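Local coordinates for protein glutathione S-transferase (Agrobacterium tumefaciens, PDB 2YCD) that binds glutathione conjugates as a member of the glutathione transferase superfamily and probably conjugates glutathione to electrophiles, perhaps in herbicide detoxification, at residues D158-W169 against Y197-G207. Numbering follows the deposited sequence.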
# COMPACT_ATOMS: atom_id res chain seq x y z
N ASP A 158 7.45 -3.08 -17.61
CA ASP A 158 7.36 -4.19 -18.57
C ASP A 158 6.24 -5.13 -18.14
O ASP A 158 5.39 -5.51 -18.93
CB ASP A 158 8.65 -5.02 -18.65
CG ASP A 158 9.81 -4.29 -19.33
OD1 ASP A 158 9.59 -3.29 -20.04
OD2 ASP A 158 10.96 -4.76 -19.14
N GLU A 159 6.27 -5.53 -16.87
CA GLU A 159 5.28 -6.47 -16.34
C GLU A 159 3.85 -5.91 -16.39
O GLU A 159 2.90 -6.59 -16.79
CB GLU A 159 5.68 -6.88 -14.92
CG GLU A 159 6.92 -7.78 -14.90
CD GLU A 159 7.73 -7.72 -13.62
OE1 GLU A 159 7.37 -7.00 -12.67
OE2 GLU A 159 8.77 -8.42 -13.54
N LEU A 160 3.69 -4.65 -15.98
CA LEU A 160 2.37 -4.04 -15.99
C LEU A 160 1.83 -3.89 -17.41
O LEU A 160 0.65 -4.12 -17.68
CB LEU A 160 2.44 -2.66 -15.31
CG LEU A 160 1.10 -1.91 -15.23
CD1 LEU A 160 0.10 -2.66 -14.37
CD2 LEU A 160 1.30 -0.49 -14.69
N SER A 161 2.71 -3.48 -18.32
CA SER A 161 2.34 -3.28 -19.72
C SER A 161 1.91 -4.60 -20.38
O SER A 161 0.90 -4.65 -21.09
CB SER A 161 3.52 -2.67 -20.46
OG SER A 161 3.25 -2.55 -21.85
N ALA A 162 2.66 -5.67 -20.09
CA ALA A 162 2.35 -6.97 -20.67
C ALA A 162 1.01 -7.45 -20.15
O ALA A 162 0.19 -8.01 -20.89
CB ALA A 162 3.43 -7.96 -20.34
N TRP A 163 0.77 -7.23 -18.87
CA TRP A 163 -0.47 -7.69 -18.32
C TRP A 163 -1.67 -6.89 -18.87
O TRP A 163 -2.72 -7.46 -19.20
CB TRP A 163 -0.41 -7.70 -16.78
CG TRP A 163 -1.65 -8.26 -16.24
CD1 TRP A 163 -1.92 -9.57 -15.93
CD2 TRP A 163 -2.85 -7.54 -16.00
NE1 TRP A 163 -3.22 -9.69 -15.50
CE2 TRP A 163 -3.81 -8.46 -15.55
CE3 TRP A 163 -3.21 -6.20 -16.15
CZ2 TRP A 163 -5.11 -8.07 -15.22
CZ3 TRP A 163 -4.50 -5.83 -15.83
CH2 TRP A 163 -5.42 -6.75 -15.36
N LEU A 164 -1.52 -5.57 -19.00
CA LEU A 164 -2.63 -4.73 -19.44
C LEU A 164 -3.05 -5.06 -20.87
O LEU A 164 -4.23 -5.04 -21.18
CB LEU A 164 -2.28 -3.24 -19.30
CG LEU A 164 -3.41 -2.25 -19.63
CD1 LEU A 164 -4.49 -2.25 -18.53
CD2 LEU A 164 -2.85 -0.85 -19.85
N GLY A 165 -2.09 -5.35 -21.74
CA GLY A 165 -2.43 -5.64 -23.13
C GLY A 165 -3.30 -4.55 -23.74
O GLY A 165 -2.93 -3.37 -23.70
N ASP A 166 -4.45 -4.95 -24.30
CA ASP A 166 -5.38 -4.02 -24.92
C ASP A 166 -6.59 -3.68 -24.03
O ASP A 166 -7.58 -3.14 -24.50
CB ASP A 166 -5.88 -4.60 -26.26
CG ASP A 166 -6.66 -3.59 -27.08
OD1 ASP A 166 -6.14 -2.48 -27.31
OD2 ASP A 166 -7.79 -3.91 -27.50
N ARG A 167 -6.50 -3.98 -22.74
CA ARG A 167 -7.60 -3.66 -21.83
C ARG A 167 -7.81 -2.15 -21.75
O ARG A 167 -6.82 -1.39 -21.69
CB ARG A 167 -7.31 -4.19 -20.42
CG ARG A 167 -7.22 -5.72 -20.29
CD ARG A 167 -6.64 -6.12 -18.94
NE ARG A 167 -6.49 -7.57 -18.80
CZ ARG A 167 -7.25 -8.33 -18.03
NH1 ARG A 167 -8.22 -7.80 -17.29
NH2 ARG A 167 -7.04 -9.64 -17.97
N GLU A 168 -9.07 -1.71 -21.72
CA GLU A 168 -9.37 -0.30 -21.51
C GLU A 168 -8.97 0.10 -20.08
O GLU A 168 -8.30 1.11 -19.89
CB GLU A 168 -10.85 -0.01 -21.75
CG GLU A 168 -11.16 1.48 -21.83
CD GLU A 168 -12.65 1.77 -22.00
OE1 GLU A 168 -13.45 0.82 -22.00
OE2 GLU A 168 -13.01 2.96 -22.10
N TRP A 169 -9.36 -0.73 -19.11
CA TRP A 169 -9.12 -0.47 -17.69
C TRP A 169 -8.57 -1.74 -17.05
O TRP A 169 -8.54 -2.80 -17.68
CB TRP A 169 -10.41 -0.01 -16.99
CG TRP A 169 -11.08 1.16 -17.68
CD1 TRP A 169 -12.29 1.14 -18.33
CD2 TRP A 169 -10.58 2.50 -17.80
NE1 TRP A 169 -12.56 2.39 -18.83
CE2 TRP A 169 -11.53 3.24 -18.52
CE3 TRP A 169 -9.42 3.15 -17.35
CZ2 TRP A 169 -11.37 4.59 -18.81
CZ3 TRP A 169 -9.25 4.50 -17.65
CH2 TRP A 169 -10.22 5.20 -18.38
N TYR A 197 6.34 3.09 -23.22
CA TYR A 197 5.31 2.10 -22.91
C TYR A 197 3.97 2.57 -23.47
O TYR A 197 3.11 3.08 -22.74
CB TYR A 197 5.22 1.87 -21.39
CG TYR A 197 6.48 1.25 -20.85
CD1 TYR A 197 7.54 2.04 -20.42
CD2 TYR A 197 6.63 -0.13 -20.78
CE1 TYR A 197 8.70 1.48 -19.94
CE2 TYR A 197 7.78 -0.71 -20.29
CZ TYR A 197 8.82 0.10 -19.88
OH TYR A 197 9.96 -0.48 -19.41
N GLY A 198 3.78 2.40 -24.77
CA GLY A 198 2.66 2.99 -25.46
C GLY A 198 1.32 2.70 -24.81
O GLY A 198 0.49 3.60 -24.71
N ASN A 199 1.09 1.46 -24.39
CA ASN A 199 -0.22 1.14 -23.81
C ASN A 199 -0.41 1.77 -22.42
O ASN A 199 -1.52 2.15 -22.08
CB ASN A 199 -0.56 -0.37 -23.86
CG ASN A 199 0.26 -1.22 -22.90
OD1 ASN A 199 1.34 -0.84 -22.47
ND2 ASN A 199 -0.25 -2.39 -22.60
N LEU A 200 0.67 1.92 -21.66
CA LEU A 200 0.57 2.61 -20.37
C LEU A 200 0.32 4.10 -20.52
O LEU A 200 -0.50 4.68 -19.79
CB LEU A 200 1.82 2.34 -19.52
CG LEU A 200 2.14 0.89 -19.14
CD1 LEU A 200 3.30 0.87 -18.18
CD2 LEU A 200 0.94 0.17 -18.55
N LEU A 201 1.00 4.73 -21.48
CA LEU A 201 0.77 6.12 -21.81
C LEU A 201 -0.69 6.35 -22.22
O LEU A 201 -1.34 7.28 -21.76
CB LEU A 201 1.70 6.53 -22.94
CG LEU A 201 1.58 8.00 -23.36
CD1 LEU A 201 1.84 8.92 -22.17
CD2 LEU A 201 2.57 8.27 -24.49
N ALA A 202 -1.20 5.50 -23.10
CA ALA A 202 -2.57 5.62 -23.58
C ALA A 202 -3.57 5.40 -22.44
O ALA A 202 -4.62 6.06 -22.39
CB ALA A 202 -2.83 4.62 -24.72
N TYR A 203 -3.24 4.48 -21.54
CA TYR A 203 -4.05 4.20 -20.35
C TYR A 203 -4.15 5.45 -19.45
O TYR A 203 -5.24 5.87 -19.08
CB TYR A 203 -3.44 3.00 -19.62
CG TYR A 203 -4.00 2.69 -18.25
CD1 TYR A 203 -5.30 2.22 -18.08
CD2 TYR A 203 -3.22 2.87 -17.11
CE1 TYR A 203 -5.81 1.93 -16.82
CE2 TYR A 203 -3.71 2.58 -15.85
CZ TYR A 203 -5.00 2.12 -15.70
OH TYR A 203 -5.49 1.85 -14.44
N VAL A 204 -3.01 6.06 -19.15
CA VAL A 204 -3.00 7.29 -18.36
C VAL A 204 -3.82 8.38 -19.06
O VAL A 204 -4.63 9.06 -18.42
CB VAL A 204 -1.56 7.76 -18.13
CG1 VAL A 204 -1.54 9.19 -17.57
CG2 VAL A 204 -0.85 6.80 -17.19
N GLU A 205 -3.63 8.54 -20.37
CA GLU A 205 -4.39 9.54 -21.11
C GLU A 205 -5.90 9.26 -21.11
O GLU A 205 -6.72 10.19 -21.03
CB GLU A 205 -3.86 9.74 -22.54
CG GLU A 205 -2.44 10.33 -22.60
CD GLU A 205 -2.31 11.67 -21.88
OE1 GLU A 205 -3.29 12.44 -21.84
OE2 GLU A 205 -1.20 11.97 -21.37
N ARG A 206 -6.29 7.98 -21.17
CA ARG A 206 -7.71 7.63 -21.09
C ARG A 206 -8.34 8.12 -19.78
O ARG A 206 -9.48 8.60 -19.75
CB ARG A 206 -7.91 6.12 -21.24
CG ARG A 206 -7.85 5.62 -22.67
CD ARG A 206 -8.48 4.24 -22.83
NE ARG A 206 -7.75 3.21 -22.11
CZ ARG A 206 -6.63 2.66 -22.54
NH1 ARG A 206 -6.07 3.06 -23.68
NH2 ARG A 206 -6.05 1.72 -21.82
N GLY A 207 -7.60 7.96 -18.68
CA GLY A 207 -8.08 8.44 -17.39
C GLY A 207 -8.16 9.97 -17.33
O GLY A 207 -9.14 10.53 -16.84
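D158 OD1 accepts a hydrogen bond from the hydroxyl of Y197 (OH to OD1 2.9 Å), the donor lying above the carboxylate plane while OD1 sits at the edge of the tyrosine ring. Farther along the helix, L160 and S161 close over L200, whose CD2 lies 3.9 Å from S161 CA and equally near L160 CG. S161 also exchanges bonds with N199: its OG donates a hydrogen bond to N199 OD1 at 2.6 Å, and its carbonyl receives N199 ND2 at 3.0 Å. OG reaches the amide because it stands trans to the backbone N (chi1 176°). That carbonyl has a second donor, G165 N, on the opposite face of its plane. L164 puts CD2 against Y203 CB and L200 CD2. Past it the helix ends and the chain leaves helical geometry at G165, with positive phi within a type II' turn from L164 to R167; G165 O, on a lone pair, accepts the other N-H of N199 ND2 almost straight (3.1 Å, 175°). Three bonds thus hold the N199 amide and fix its rotation. E168 O is gripped side-on by R206 through NE (3.1 Å) and NH2, the oxygen lying close to the guanidinium plane. W169 brings CE3 to Y203 CE1 and points its ring edge at R206 O; F174 meets this indole edge-to-face, and D178 bonds the Y203 hydroxyl. Here segment 158-164, the C-terminal end of helix 142-164, crosses segment 198-207 at 75°, and the loop after it continues along the latter, an interhelical junction within the all-helical C-terminal domain of the glutathione transferase fold.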